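Local coordinates for metallocarboxypeptidase (Trypanosoma cruzi, PDB 3DWC), which probably removes single amino acids from the C-terminal end of peptides with broad specificity, proline excepted, as a metal-dependent carboxypeptidase of the M32 family, at residues E275-P280 with K465-G470; R85-A90 with T285-M290; E8-F13 with K281-Q286; A427-Q432 with E485-E490. All blocks are in the same frame, centred on the assembly; numbering follows the deposited sequence.

Contact 1: E275-P280 with K465-G470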
loop_
_atom_site.group_PDB
_atom_site.type_symbol
_atom_site.label_atom_id
_atom_site.label_comp_id
_atom_site.label_asym_id
_atom_site.label_seq_id
_atom_site.Cartn_x
_atom_site.Cartn_y
_atom_site.Cartn_z
ATOM N N GLU B 275 18.886 -2.954 4.936
ATOM C CA GLU B 275 17.649 -3.721 4.780
ATOM C C GLU B 275 17.665 -4.642 3.542
ATOM O O GLU B 275 17.282 -5.826 3.652
ATOM C CB GLU B 275 16.431 -2.781 4.788
ATOM C CG GLU B 275 16.222 -2.071 6.144
ATOM C CD GLU B 275 15.833 -3.051 7.255
ATOM O OE1 GLU B 275 16.250 -2.901 8.427
ATOM O OE2 GLU B 275 15.109 -4.004 6.950
ATOM N N GLN B 276 18.165 -4.153 2.391
ATOM C CA GLN B 276 18.120 -4.919 1.143
ATOM C C GLN B 276 19.108 -6.053 1.125
ATOM O O GLN B 276 18.987 -6.968 0.288
ATOM C CB GLN B 276 18.433 -4.032 -0.100
ATOM C CG GLN B 276 17.344 -3.027 -0.442
ATOM C CD GLN B 276 17.479 -2.464 -1.842
ATOM O OE1 GLN B 276 18.612 -2.226 -2.359
ATOM N NE2 GLN B 276 16.322 -2.309 -2.508
ATOM N N ASN B 277 20.137 -5.951 1.974
ATOM C CA ASN B 277 21.173 -6.944 2.043
ATOM C C ASN B 277 21.289 -7.648 3.373
ATOM O O ASN B 277 22.320 -8.283 3.636
ATOM C CB ASN B 277 22.502 -6.323 1.659
ATOM C CG ASN B 277 22.488 -5.832 0.252
ATOM O OD1 ASN B 277 22.684 -6.619 -0.670
ATOM N ND2 ASN B 277 22.179 -4.551 0.065
ATOM N N CYS B 278 20.230 -7.607 4.172
ATOM C CA CYS B 278 20.294 -8.155 5.515
ATOM C C CYS B 278 20.332 -9.673 5.468
ATOM O O CYS B 278 19.432 -10.299 4.923
ATOM C CB CYS B 278 19.130 -7.640 6.393
ATOM S SG CYS B 278 19.423 -7.890 8.159
ATOM N N GLY B 279 21.365 -10.276 6.047
ATOM C CA GLY B 279 21.355 -11.719 6.286
ATOM C C GLY B 279 21.053 -12.116 7.716
ATOM O O GLY B 279 20.641 -11.311 8.510
ATOM N N PRO B 280 21.302 -13.374 8.085
ATOM C CA PRO B 280 21.930 -14.401 7.285
ATOM C C PRO B 280 21.020 -15.028 6.216
ATOM O O PRO B 280 19.849 -15.216 6.417
ATOM C CB PRO B 280 22.406 -15.440 8.329
ATOM C CG PRO B 280 21.603 -15.206 9.548
ATOM C CD PRO B 280 20.946 -13.849 9.438
ATOM N N LYS B 465 31.070 -6.944 6.465
ATOM C CA LYS B 465 31.296 -6.689 7.884
ATOM C C LYS B 465 30.034 -6.608 8.714
ATOM O O LYS B 465 30.035 -7.002 9.884
ATOM C CB LYS B 465 32.122 -5.405 8.108
ATOM C CG LYS B 465 33.553 -5.554 7.680
ATOM C CD LYS B 465 34.315 -4.198 7.693
ATOM C CE LYS B 465 35.758 -4.423 7.266
ATOM N NZ LYS B 465 36.499 -5.429 8.148
ATOM N N ILE B 466 28.976 -6.089 8.117
ATOM C CA ILE B 466 27.787 -5.789 8.847
ATOM C C ILE B 466 26.565 -6.455 8.238
ATOM O O ILE B 466 25.909 -7.258 8.909
ATOM C CB ILE B 466 27.520 -4.267 8.953
ATOM C CG1 ILE B 466 28.728 -3.546 9.580
ATOM C CG2 ILE B 466 26.229 -4.038 9.738
ATOM C CD1 ILE B 466 29.076 -4.018 11.013
ATOM N N TRP B 467 26.232 -6.109 6.997
ATOM C CA TRP B 467 24.880 -6.415 6.498
ATOM C C TRP B 467 24.595 -7.899 6.474
ATOM O O TRP B 467 23.530 -8.314 6.861
ATOM C CB TRP B 467 24.535 -5.750 5.152
ATOM C CG TRP B 467 24.875 -4.307 5.004
ATOM C CD1 TRP B 467 24.954 -3.376 5.986
ATOM C CD2 TRP B 467 25.118 -3.620 3.780
ATOM N NE1 TRP B 467 25.256 -2.139 5.449
ATOM C CE2 TRP B 467 25.386 -2.280 4.091
ATOM C CE3 TRP B 467 25.182 -4.024 2.443
ATOM C CZ2 TRP B 467 25.694 -1.339 3.118
ATOM C CZ3 TRP B 467 25.529 -3.085 1.475
ATOM C CH2 TRP B 467 25.781 -1.775 1.819
ATOM N N GLN B 468 25.550 -8.736 6.091
ATOM C CA GLN B 468 25.248 -10.176 5.941
ATOM C C GLN B 468 24.996 -10.919 7.253
ATOM O O GLN B 468 24.449 -12.001 7.228
ATOM C CB GLN B 468 26.371 -10.916 5.223
ATOM C CG GLN B 468 27.658 -11.037 6.069
ATOM C CD GLN B 468 28.640 -11.989 5.426
ATOM O OE1 GLN B 468 28.206 -12.930 4.794
ATOM N NE2 GLN B 468 29.952 -11.774 5.614
ATOM N N HIS B 469 25.402 -10.329 8.380
ATOM C CA HIS B 469 25.277 -10.975 9.683
ATOM C C HIS B 469 23.907 -10.756 10.394
ATOM O O HIS B 469 23.538 -11.523 11.297
ATOM C CB HIS B 469 26.442 -10.511 10.559
ATOM C CG HIS B 469 27.786 -10.853 9.978
ATOM N ND1 HIS B 469 28.202 -12.155 9.809
ATOM C CD2 HIS B 469 28.794 -10.070 9.521
ATOM C CE1 HIS B 469 29.418 -12.156 9.281
ATOM N NE2 HIS B 469 29.787 -10.903 9.072
ATOM N N GLY B 470 23.136 -9.765 9.961
ATOM C CA GLY B 470 21.949 -9.316 10.697
ATOM C C GLY B 470 22.093 -9.364 12.219
ATOM O O GLY B 470 22.894 -8.628 12.793
#
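One direct hydrogen bond joins the two backbones: Gly279 N donates to Trp467 O over 3.0 Å, nearly straight at 168°, with the donor tilted somewhat from the carbonyl plane. Weaker CA-H...O contacts fill in round it. Trp467 O also meets Cys278 CA, Gln468 O meets Gly279 CA at 3.2 Å and Pro280 CA at 3.5 Å, and Gly279 O returns the contact to Gly470 CA at 3.2 Å. Two helix exits are thus laid against each other. Residues 277-280 lead out of helix 259-276, which carries the two cobalt-binding histidines, His267 and His271, of its HExxH sequence, while 467-470 form a type I turn that follows on from helix 456-467. A cis peptide precedes Pro280. Side-chain packing is concentrated at Asn277 and Trp467, which run side by side with amide and ring planes 25° apart. With Asn277 CG anti to its carbonyl carbon (chi1 -63°), CB comes 3.6 Å from Trp467 CE3, and ND2 turns back to Lys273 O. Trp467 NE1 is held by Gln300 OE1. At the last residue of the turn, Cys278 SG lies 3.9 Å from Gly470 CA.

Contact 2: R85-A90 with T285-M290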
loop_
_atom_site.group_PDB
_atom_site.type_symbol
_atom_site.label_atom_id
_atom_site.label_comp_id
_atom_site.label_asym_id
_atom_site.label_seq_id
_atom_site.Cartn_x
_atom_site.Cartn_y
_atom_site.Cartn_z
ATOM N N ARG B 85 17.864 -17.503 20.251
ATOM C CA ARG B 85 18.130 -16.307 21.083
ATOM C C ARG B 85 17.282 -15.096 20.647
ATOM O O ARG B 85 16.718 -14.391 21.475
ATOM C CB ARG B 85 19.613 -15.923 21.015
ATOM C CG ARG B 85 20.039 -14.817 21.974
ATOM C CD ARG B 85 21.474 -14.368 21.688
ATOM N NE ARG B 85 21.592 -13.826 20.337
ATOM C CZ ARG B 85 22.647 -13.959 19.534
ATOM N NH1 ARG B 85 23.718 -14.628 19.908
ATOM N NH2 ARG B 85 22.609 -13.415 18.328
ATOM N N GLU B 86 17.206 -14.857 19.340
ATOM C CA GLU B 86 16.473 -13.705 18.858
ATOM C C GLU B 86 14.965 -13.910 19.022
ATOM O O GLU B 86 14.246 -12.952 19.282
ATOM C CB GLU B 86 16.884 -13.356 17.441
ATOM C CG GLU B 86 18.326 -12.974 17.342
ATOM C CD GLU B 86 18.739 -11.856 18.306
ATOM O OE1 GLU B 86 17.993 -10.876 18.435
ATOM O OE2 GLU B 86 19.832 -11.956 18.898
ATOM N N MET B 87 14.499 -15.159 18.906
ATOM C CA MET B 87 13.102 -15.486 19.174
ATOM C C MET B 87 12.698 -15.180 20.609
ATOM O O MET B 87 11.651 -14.609 20.841
ATOM C CB MET B 87 12.838 -16.986 18.929
ATOM C CG MET B 87 12.857 -17.420 17.485
ATOM S SD MET B 87 12.769 -19.208 17.348
ATOM C CE MET B 87 12.333 -19.362 15.591
ATOM N N ARG B 88 13.494 -15.636 21.581
ATOM C CA ARG B 88 13.239 -15.315 22.992
ATOM C C ARG B 88 13.173 -13.822 23.227
ATOM O O ARG B 88 12.295 -13.347 23.944
ATOM C CB ARG B 88 14.314 -15.894 23.916
ATOM C CG ARG B 88 14.211 -15.388 25.344
ATOM C CD ARG B 88 15.112 -16.147 26.307
ATOM N NE ARG B 88 14.503 -17.404 26.729
ATOM C CZ ARG B 88 13.677 -17.516 27.761
ATOM N NH1 ARG B 88 13.195 -18.707 28.074
ATOM N NH2 ARG B 88 13.323 -16.447 28.478
ATOM N N ARG B 89 14.118 -13.089 22.637
ATOM C CA ARG B 89 14.130 -11.640 22.739
ATOM C C ARG B 89 12.829 -10.990 22.218
ATOM O O ARG B 89 12.265 -10.143 22.906
ATOM C CB ARG B 89 15.327 -11.068 21.982
ATOM C CG ARG B 89 15.289 -9.570 21.908
ATOM C CD ARG B 89 16.517 -8.974 21.237
ATOM N NE ARG B 89 16.281 -7.539 20.979
ATOM C CZ ARG B 89 16.270 -6.584 21.929
ATOM N NH1 ARG B 89 16.465 -6.869 23.224
ATOM N NH2 ARG B 89 16.037 -5.340 21.581
ATOM N N ALA B 90 12.394 -11.355 21.003
ATOM C CA ALA B 90 11.124 -10.837 20.461
ATOM C C ALA B 90 9.963 -11.232 21.368
ATOM O O ALA B 90 9.089 -10.436 21.594
ATOM C CB ALA B 90 10.857 -11.337 19.035
ATOM N N THR B 285 12.784 -15.006 6.848
ATOM C CA THR B 285 11.508 -14.722 7.559
ATOM C C THR B 285 11.629 -14.830 9.103
ATOM O O THR B 285 10.623 -14.807 9.818
ATOM C CB THR B 285 10.448 -15.722 7.116
ATOM O OG1 THR B 285 10.794 -17.028 7.613
ATOM C CG2 THR B 285 10.351 -15.764 5.573
ATOM N N GLN B 286 12.870 -14.898 9.596
ATOM C CA GLN B 286 13.184 -15.112 11.002
ATOM C C GLN B 286 13.829 -13.910 11.681
ATOM O O GLN B 286 14.492 -13.086 11.020
ATOM C CB GLN B 286 14.177 -16.279 11.101
ATOM C CG GLN B 286 13.631 -17.604 10.556
ATOM C CD GLN B 286 12.458 -18.110 11.348
ATOM O OE1 GLN B 286 12.551 -18.269 12.570
ATOM N NE2 GLN B 286 11.333 -18.389 10.655
ATOM N N PRO B 287 13.743 -13.866 13.018
ATOM C CA PRO B 287 14.206 -12.711 13.731
ATOM C C PRO B 287 15.745 -12.554 13.791
ATOM O O PRO B 287 16.216 -11.472 14.111
ATOM C CB PRO B 287 13.552 -12.883 15.104
ATOM C CG PRO B 287 13.467 -14.322 15.288
ATOM C CD PRO B 287 13.216 -14.891 13.940
ATOM N N VAL B 288 16.516 -13.595 13.455
ATOM C CA VAL B 288 17.975 -13.447 13.319
ATOM C C VAL B 288 18.360 -12.669 12.037
ATOM O O VAL B 288 19.421 -12.060 11.964
ATOM C CB VAL B 288 18.664 -14.801 13.317
ATOM C CG1 VAL B 288 18.424 -15.542 12.003
ATOM C CG2 VAL B 288 20.196 -14.623 13.647
ATOM N N CYS B 289 17.488 -12.704 11.027
ATOM C CA CYS B 289 17.709 -11.946 9.817
ATOM C C CYS B 289 17.033 -10.618 9.977
ATOM O O CYS B 289 16.036 -10.359 9.329
ATOM C CB CYS B 289 17.180 -12.676 8.606
ATOM S SG CYS B 289 17.401 -11.742 7.106
ATOM N N MET B 290 17.609 -9.784 10.839
ATOM C CA MET B 290 17.181 -8.429 11.117
ATOM C C MET B 290 18.358 -7.513 11.501
ATOM O O MET B 290 19.379 -7.986 12.004
ATOM C CB MET B 290 16.256 -8.439 12.304
ATOM C CG MET B 290 15.109 -9.369 12.129
ATOM S SD MET B 290 13.655 -8.674 12.869
ATOM C CE MET B 290 13.393 -7.484 11.550
HETATM O O HOH W 1 16.400 -9.666 16.066
#
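Glu86 OE2 is gripped by two nitrogens of the preceding residue, and the same side chain lies against the 285-290 loop through its CB and CG. Arg85 comes side-on: NE reaches Glu86 OE2 at 2.9 Å and NH2 reaches that same oxygen at 3.2 Å, both on the anti side of the carboxylate and a little out of its plane, while OE2 lies in the plane of the guanidinium. Arg292 forms a salt bridge to the other oxygen, OE1, so each carboxylate oxygen has an arginine partner, and the group would be expected to stay ionised. A water carries the contact across to the loop, 3.1 Å from Glu86 OE1 and 2.7 Å from Pro287 O. The bend of the glutamate at chi2 (-54°) swings its carboxylate away from the loop and leaves CB to pack 4.1 Å from Pro287 CB.

This is a helix-to-loop packing: one side of helix 78-95 receives a type I turn, Gln286 to Cys289, from the connection between helices 259-276 and 294-309. Pro287 points its ring at the helix, and its CG meets Met87 CG at 3.8 Å, the two side chains crossing at a slant. Met87 is extended beyond CG, which takes its methyl past the proline to Gln286, where CE lies 3.2 Å from OE1. That amide oxygen accepts from Asn83 ND2, one helical turn before Met87. Asn83 OD1 also accepts from Val288 N.

Contact 3: E8-F13 with K281-Q286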
loop_
_atom_site.group_PDB
_atom_site.type_symbol
_atom_site.label_atom_id
_atom_site.label_comp_id
_atom_site.label_asym_id
_atom_site.label_seq_id
_atom_site.Cartn_x
_atom_site.Cartn_y
_atom_site.Cartn_z
ATOM N N GLU B 8 9.053 -25.692 14.972
ATOM C CA GLU B 8 7.705 -25.194 15.196
ATOM C C GLU B 8 7.735 -23.693 15.473
ATOM O O GLU B 8 6.922 -22.968 14.946
ATOM C CB GLU B 8 7.032 -25.946 16.338
ATOM C CG GLU B 8 5.668 -25.379 16.750
ATOM C CD GLU B 8 4.583 -25.609 15.712
ATOM O OE1 GLU B 8 3.688 -24.722 15.581
ATOM O OE2 GLU B 8 4.637 -26.667 15.029
ATOM N N LEU B 9 8.687 -23.230 16.282
ATOM C CA LEU B 9 8.901 -21.803 16.448
ATOM C C LEU B 9 9.207 -21.109 15.125
ATOM O O LEU B 9 8.726 -20.016 14.871
ATOM C CB LEU B 9 9.983 -21.504 17.479
ATOM C CG LEU B 9 9.523 -21.679 18.940
ATOM C CD1 LEU B 9 10.693 -22.046 19.841
ATOM C CD2 LEU B 9 8.808 -20.451 19.479
ATOM N N GLU B 10 10.025 -21.721 14.290
ATOM C CA GLU B 10 10.377 -21.094 13.036
ATOM C C GLU B 10 9.118 -20.793 12.254
ATOM O O GLU B 10 8.975 -19.723 11.696
ATOM C CB GLU B 10 11.308 -21.972 12.210
ATOM C CG GLU B 10 12.770 -21.870 12.615
ATOM C CD GLU B 10 13.727 -22.345 11.514
ATOM O OE1 GLU B 10 13.289 -23.128 10.659
ATOM O OE2 GLU B 10 14.912 -21.935 11.498
ATOM N N ARG B 11 8.236 -21.781 12.201
ATOM C CA ARG B 11 6.936 -21.699 11.518
ATOM C C ARG B 11 6.039 -20.577 12.056
ATOM O O ARG B 11 5.383 -19.860 11.294
ATOM C CB ARG B 11 6.230 -23.058 11.669
ATOM C CG ARG B 11 4.963 -23.215 10.832
ATOM C CD ARG B 11 4.099 -24.465 11.260
ATOM N NE ARG B 11 3.359 -24.195 12.503
ATOM C CZ ARG B 11 2.319 -23.351 12.598
ATOM N NH1 ARG B 11 1.851 -22.697 11.527
ATOM N NH2 ARG B 11 1.726 -23.161 13.778
ATOM N N VAL B 12 5.989 -20.452 13.375
ATOM C CA VAL B 12 5.270 -19.364 14.007
ATOM C C VAL B 12 5.882 -18.045 13.599
ATOM O O VAL B 12 5.168 -17.125 13.262
ATOM C CB VAL B 12 5.295 -19.469 15.533
ATOM C CG1 VAL B 12 4.700 -18.228 16.174
ATOM C CG2 VAL B 12 4.540 -20.727 15.980
ATOM N N PHE B 13 7.210 -17.956 13.566
ATOM C CA PHE B 13 7.846 -16.664 13.278
ATOM C C PHE B 13 7.715 -16.238 11.800
ATOM O O PHE B 13 7.646 -15.056 11.502
ATOM C CB PHE B 13 9.288 -16.645 13.806
ATOM C CG PHE B 13 9.365 -16.231 15.235
ATOM C CD1 PHE B 13 9.178 -17.149 16.250
ATOM C CD2 PHE B 13 9.533 -14.892 15.572
ATOM C CE1 PHE B 13 9.225 -16.769 17.581
ATOM C CE2 PHE B 13 9.553 -14.503 16.908
ATOM C CZ PHE B 13 9.391 -15.465 17.919
ATOM N N LYS B 281 21.597 -15.369 5.075
ATOM C CA LYS B 281 20.848 -16.024 4.011
ATOM C C LYS B 281 20.262 -17.342 4.557
ATOM O O LYS B 281 20.890 -18.068 5.347
ATOM C CB LYS B 281 21.749 -16.233 2.772
ATOM C CG LYS B 281 21.064 -17.000 1.593
ATOM C CD LYS B 281 21.983 -18.163 1.067
ATOM C CE LYS B 281 21.216 -19.529 0.931
ATOM N NZ LYS B 281 21.987 -20.734 1.503
ATOM N N GLY B 282 19.038 -17.622 4.151
ATOM C CA GLY B 282 18.347 -18.841 4.538
ATOM C C GLY B 282 17.536 -18.644 5.806
ATOM O O GLY B 282 16.873 -19.569 6.258
ATOM N N PHE B 283 17.597 -17.447 6.379
ATOM C CA PHE B 283 16.829 -17.109 7.576
ATOM C C PHE B 283 15.924 -15.911 7.363
ATOM O O PHE B 283 15.559 -15.201 8.300
ATOM C CB PHE B 283 17.791 -16.866 8.718
ATOM C CG PHE B 283 18.386 -18.140 9.284
ATOM C CD1 PHE B 283 19.545 -18.704 8.745
ATOM C CD2 PHE B 283 17.780 -18.765 10.372
ATOM C CE1 PHE B 283 20.089 -19.843 9.284
ATOM C CE2 PHE B 283 18.309 -19.907 10.926
ATOM C CZ PHE B 283 19.467 -20.466 10.375
ATOM N N GLU B 284 15.503 -15.727 6.120
ATOM C CA GLU B 284 14.881 -14.454 5.699
ATOM C C GLU B 284 13.610 -14.042 6.470
ATOM O O GLU B 284 13.427 -12.857 6.764
ATOM C CB GLU B 284 14.616 -14.480 4.183
ATOM C CG GLU B 284 15.891 -14.382 3.356
ATOM C CD GLU B 284 16.566 -15.712 3.091
ATOM O OE1 GLU B 284 17.683 -15.674 2.560
ATOM O OE2 GLU B 284 16.017 -16.791 3.404
ATOM N N THR B 285 12.784 -15.006 6.848
ATOM C CA THR B 285 11.508 -14.722 7.559
ATOM C C THR B 285 11.629 -14.830 9.103
ATOM O O THR B 285 10.623 -14.807 9.818
ATOM C CB THR B 285 10.448 -15.722 7.116
ATOM O OG1 THR B 285 10.794 -17.028 7.613
ATOM C CG2 THR B 285 10.351 -15.764 5.573
ATOM N N GLN B 286 12.870 -14.898 9.596
ATOM C CA GLN B 286 13.184 -15.112 11.002
ATOM C C GLN B 286 13.829 -13.910 11.681
ATOM O O GLN B 286 14.492 -13.086 11.020
ATOM C CB GLN B 286 14.177 -16.279 11.101
ATOM C CG GLN B 286 13.631 -17.604 10.556
ATOM C CD GLN B 286 12.458 -18.110 11.348
ATOM O OE1 GLN B 286 12.551 -18.269 12.570
ATOM N NE2 GLN B 286 11.333 -18.389 10.655
HETATM O O HOH W 2 10.100 -13.571 11.974
#
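Glu10 O, a carbonyl on helix 3-32, receives the amide of Gln286 in the tight part of this contact. The bond from NE2 is 2.9 Å long and close to straight at 166°; it leaves in the plane of the Gln286 amide but reaches the carbonyl well off its C=O direction, at 118°. Thr14 OG1 is hydrogen-bonded to the same carbonyl oxygen. Bent at chi2 (-64°), the glutamine turns its amide to the helix, with OE1 3.6 Å from Glu10 CG and 3.8 Å from Phe13 CB. The Glu10 and Gln286 side chains cross at about a right angle.

Round Phe283 and Thr285 the fit is looser. The extended Glu10 chain brings OE2 to 4.0 Å from Phe283 CE2, with carboxylate and ring planes almost perpendicular, while its OE1 pairs with Lys7. At the other end, Phe13 O and Thr285 O, both acceptors, are bridged by a water that donates to each, at 2.9 Å and 2.5 Å; Thr285 OG1 itself turns to Thr14. The loop meets the helix through a type I beta turn, Phe283 to Gln286, whose last residue makes the hydrogen bond, and so the N-terminal helix is joined to the loop that follows the metal-binding helix 259-276.

Contact 4: A427-Q432 with E485-E490. With SO4 (sulfate ion), chain S; SO4 (sulfate ion), chain V.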
loop_
_atom_site.group_PDB
_atom_site.type_symbol
_atom_site.label_atom_id
_atom_site.label_comp_id
_atom_site.label_asym_id
_atom_site.label_seq_id
_atom_site.Cartn_x
_atom_site.Cartn_y
_atom_site.Cartn_z
ATOM N N ALA B 427 26.472 7.442 14.953
ATOM C CA ALA B 427 27.545 8.265 14.441
ATOM C C ALA B 427 28.903 7.647 14.763
ATOM O O ALA B 427 29.866 7.705 13.959
ATOM C CB ALA B 427 27.431 9.739 14.958
ATOM N N MET B 428 29.007 7.057 15.948
ATOM C CA MET B 428 30.217 6.398 16.353
ATOM C C MET B 428 30.524 5.121 15.600
ATOM O O MET B 428 31.694 4.864 15.249
ATOM C CB MET B 428 30.109 6.101 17.873
ATOM C CG MET B 428 30.158 7.325 18.689
ATOM S SD MET B 428 29.779 7.019 20.408
ATOM C CE MET B 428 29.517 8.719 20.942
ATOM N N VAL B 429 29.498 4.300 15.352
ATOM C CA VAL B 429 29.592 3.105 14.503
ATOM C C VAL B 429 30.077 3.471 13.108
ATOM O O VAL B 429 31.004 2.865 12.550
ATOM C CB VAL B 429 28.242 2.303 14.429
ATOM C CG1 VAL B 429 28.205 1.260 13.280
ATOM C CG2 VAL B 429 27.868 1.694 15.822
ATOM N N ALA B 430 29.482 4.501 12.550
ATOM C CA ALA B 430 29.860 4.948 11.217
ATOM C C ALA B 430 31.344 5.321 11.094
ATOM O O ALA B 430 32.001 4.940 10.119
ATOM C CB ALA B 430 28.956 6.092 10.775
ATOM N N ALA B 431 31.861 6.044 12.093
ATOM C CA ALA B 431 33.239 6.521 12.107
ATOM C C ALA B 431 34.188 5.371 12.277
ATOM O O ALA B 431 35.168 5.328 11.607
ATOM C CB ALA B 431 33.442 7.554 13.263
ATOM N N GLN B 432 33.862 4.452 13.182
ATOM C CA GLN B 432 34.620 3.246 13.437
ATOM C C GLN B 432 34.709 2.338 12.184
ATOM O O GLN B 432 35.734 1.809 11.871
ATOM C CB GLN B 432 34.020 2.473 14.609
ATOM C CG GLN B 432 34.913 1.281 15.086
ATOM C CD GLN B 432 34.651 0.858 16.534
ATOM O OE1 GLN B 432 34.359 1.692 17.375
ATOM N NE2 GLN B 432 34.810 -0.445 16.831
ATOM N N GLU B 485 37.461 -4.319 17.359
ATOM C CA GLU B 485 37.166 -3.970 18.734
ATOM C C GLU B 485 35.680 -3.647 18.898
ATOM O O GLU B 485 34.947 -3.469 17.925
ATOM C CB GLU B 485 38.002 -2.749 19.173
ATOM C CG GLU B 485 37.667 -1.485 18.396
ATOM C CD GLU B 485 38.545 -0.289 18.719
ATOM O OE1 GLU B 485 39.031 -0.154 19.856
ATOM O OE2 GLU B 485 38.727 0.546 17.816
ATOM N N THR B 486 35.270 -3.575 20.159
ATOM C CA THR B 486 33.942 -3.153 20.555
ATOM C C THR B 486 33.724 -1.621 20.256
ATOM O O THR B 486 34.656 -0.930 19.931
ATOM C CB THR B 486 33.763 -3.573 22.058
ATOM O OG1 THR B 486 32.375 -3.706 22.352
ATOM C CG2 THR B 486 34.369 -2.599 23.013
ATOM N N LEU B 487 32.518 -1.081 20.394
ATOM C CA LEU B 487 32.279 0.340 20.066
ATOM C C LEU B 487 33.184 1.243 20.873
ATOM O O LEU B 487 33.231 1.133 22.086
ATOM C CB LEU B 487 30.790 0.743 20.190
ATOM C CG LEU B 487 30.352 2.158 19.751
ATOM C CD1 LEU B 487 30.766 2.499 18.328
ATOM C CD2 LEU B 487 28.881 2.227 19.908
ATOM N N ASN B 488 33.949 2.078 20.155
ATOM C CA ASN B 488 34.945 2.970 20.725
ATOM C C ASN B 488 34.730 4.407 20.187
ATOM O O ASN B 488 34.920 4.658 19.001
ATOM C CB ASN B 488 36.322 2.466 20.309
ATOM C CG ASN B 488 37.470 3.297 20.862
ATOM O OD1 ASN B 488 37.269 4.393 21.345
ATOM N ND2 ASN B 488 38.710 2.767 20.743
ATOM N N PRO B 489 34.353 5.351 21.049
ATOM C CA PRO B 489 34.110 6.713 20.548
ATOM C C PRO B 489 35.330 7.502 20.068
ATOM O O PRO B 489 35.157 8.603 19.568
ATOM C CB PRO B 489 33.451 7.421 21.748
ATOM C CG PRO B 489 33.851 6.698 22.886
ATOM C CD PRO B 489 34.053 5.263 22.482
ATOM N N GLU B 490 36.542 6.977 20.228
ATOM C CA GLU B 490 37.727 7.711 19.792
ATOM C C GLU B 490 37.766 7.924 18.286
ATOM O O GLU B 490 38.270 8.927 17.836
ATOM C CB GLU B 490 39.021 7.030 20.260
ATOM C CG GLU B 490 39.156 6.913 21.767
ATOM C CD GLU B 490 38.992 8.229 22.519
ATOM O OE1 GLU B 490 39.623 9.250 22.136
ATOM O OE2 GLU B 490 38.227 8.208 23.517
HETATM S S SO4 S . 37.381 -5.013 22.961
HETATM O O1 SO4 S . 36.516 -5.566 24.011
HETATM O O2 SO4 S . 37.303 -5.808 21.737
HETATM O O3 SO4 S . 37.003 -3.612 22.770
HETATM O O4 SO4 S . 38.786 -5.062 23.370
HETATM S S SO4 V . 42.017 4.720 20.470
HETATM O O1 SO4 V . 43.452 4.421 20.399
HETATM O O2 SO4 V . 41.445 4.133 21.692
HETATM O O3 SO4 V . 41.864 6.171 20.596
HETATM O O4 SO4 V . 41.373 4.228 19.236
HETATM O O HOH W 3 33.545 5.917 17.035
#
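Gln432 reaches from helix 421-441 with its amide laid along the backbone of 485-490, using both ends. CG is anti to the backbone N (chi1 -171°) and the chain is extended, which carries the amide far enough to lie between Thr486 and Asn488. OE1 accepts from Asn488 N at 2.8 Å, in the carbonyl plane and on a lone pair. NE2 donates to Thr486 O at 3.1 Å; this carbonyl is met from well above its plane, though the bond lies in the plane of the glutamine amide. NE2 also bonds Thr483 OG1.

One turn back on the helix the packing is apolar. Leu487 directs CD1 into the notch between Met428 and Val429, 3.7 Å from Met428 CB and 3.9 Å from Val429 CG2, its side chain roughly perpendicular to that of Val429. Met428, extended, passes at a slant beside Pro489, and Met428 SD lies 3.9 Å from Pro489 CB. A water bridges Met428 O and Asn488 O, donating to both.

Asn488 turns its amide away from helix 421-441. ND2 bonds Glu485 OE1 at 3.1 Å, whose OE2 is hydrogen-bonded to His491 NE2, and also a sulfate probably left by the crystallisation liquor, while OD1 accepts from Glu490 N at 2.9 Å. That last bond is a side-chain cap at the start of helix 490-501, at the end of a loop whose backbone is bonded by the side-chain amide of Gln432.

Contacts 1, 2 and 3 share one connection, residues 275-290, which leaves the metal-binding helix 259-276 and meets in succession helix 456-467, helix 3-32 and helix 78-95. Contacts 2 and 3 lie closest, with centres 8 Å apart, and have Thr285 and Gln286 in common; Met87 CE of contact 2 comes 3.5 Å from Glu10 N of contact 3. Contact 1 touches contact 2 through Cys278 O and Cys289 SG, 3.3 Å apart. Contact 4 stands apart, its centre 19 Å from that of contact 1 and 31 Å from that of contact 3. The Val429 side chain of contact 4 is about 12 Å from the cobalt held by His267, His271 and Glu298.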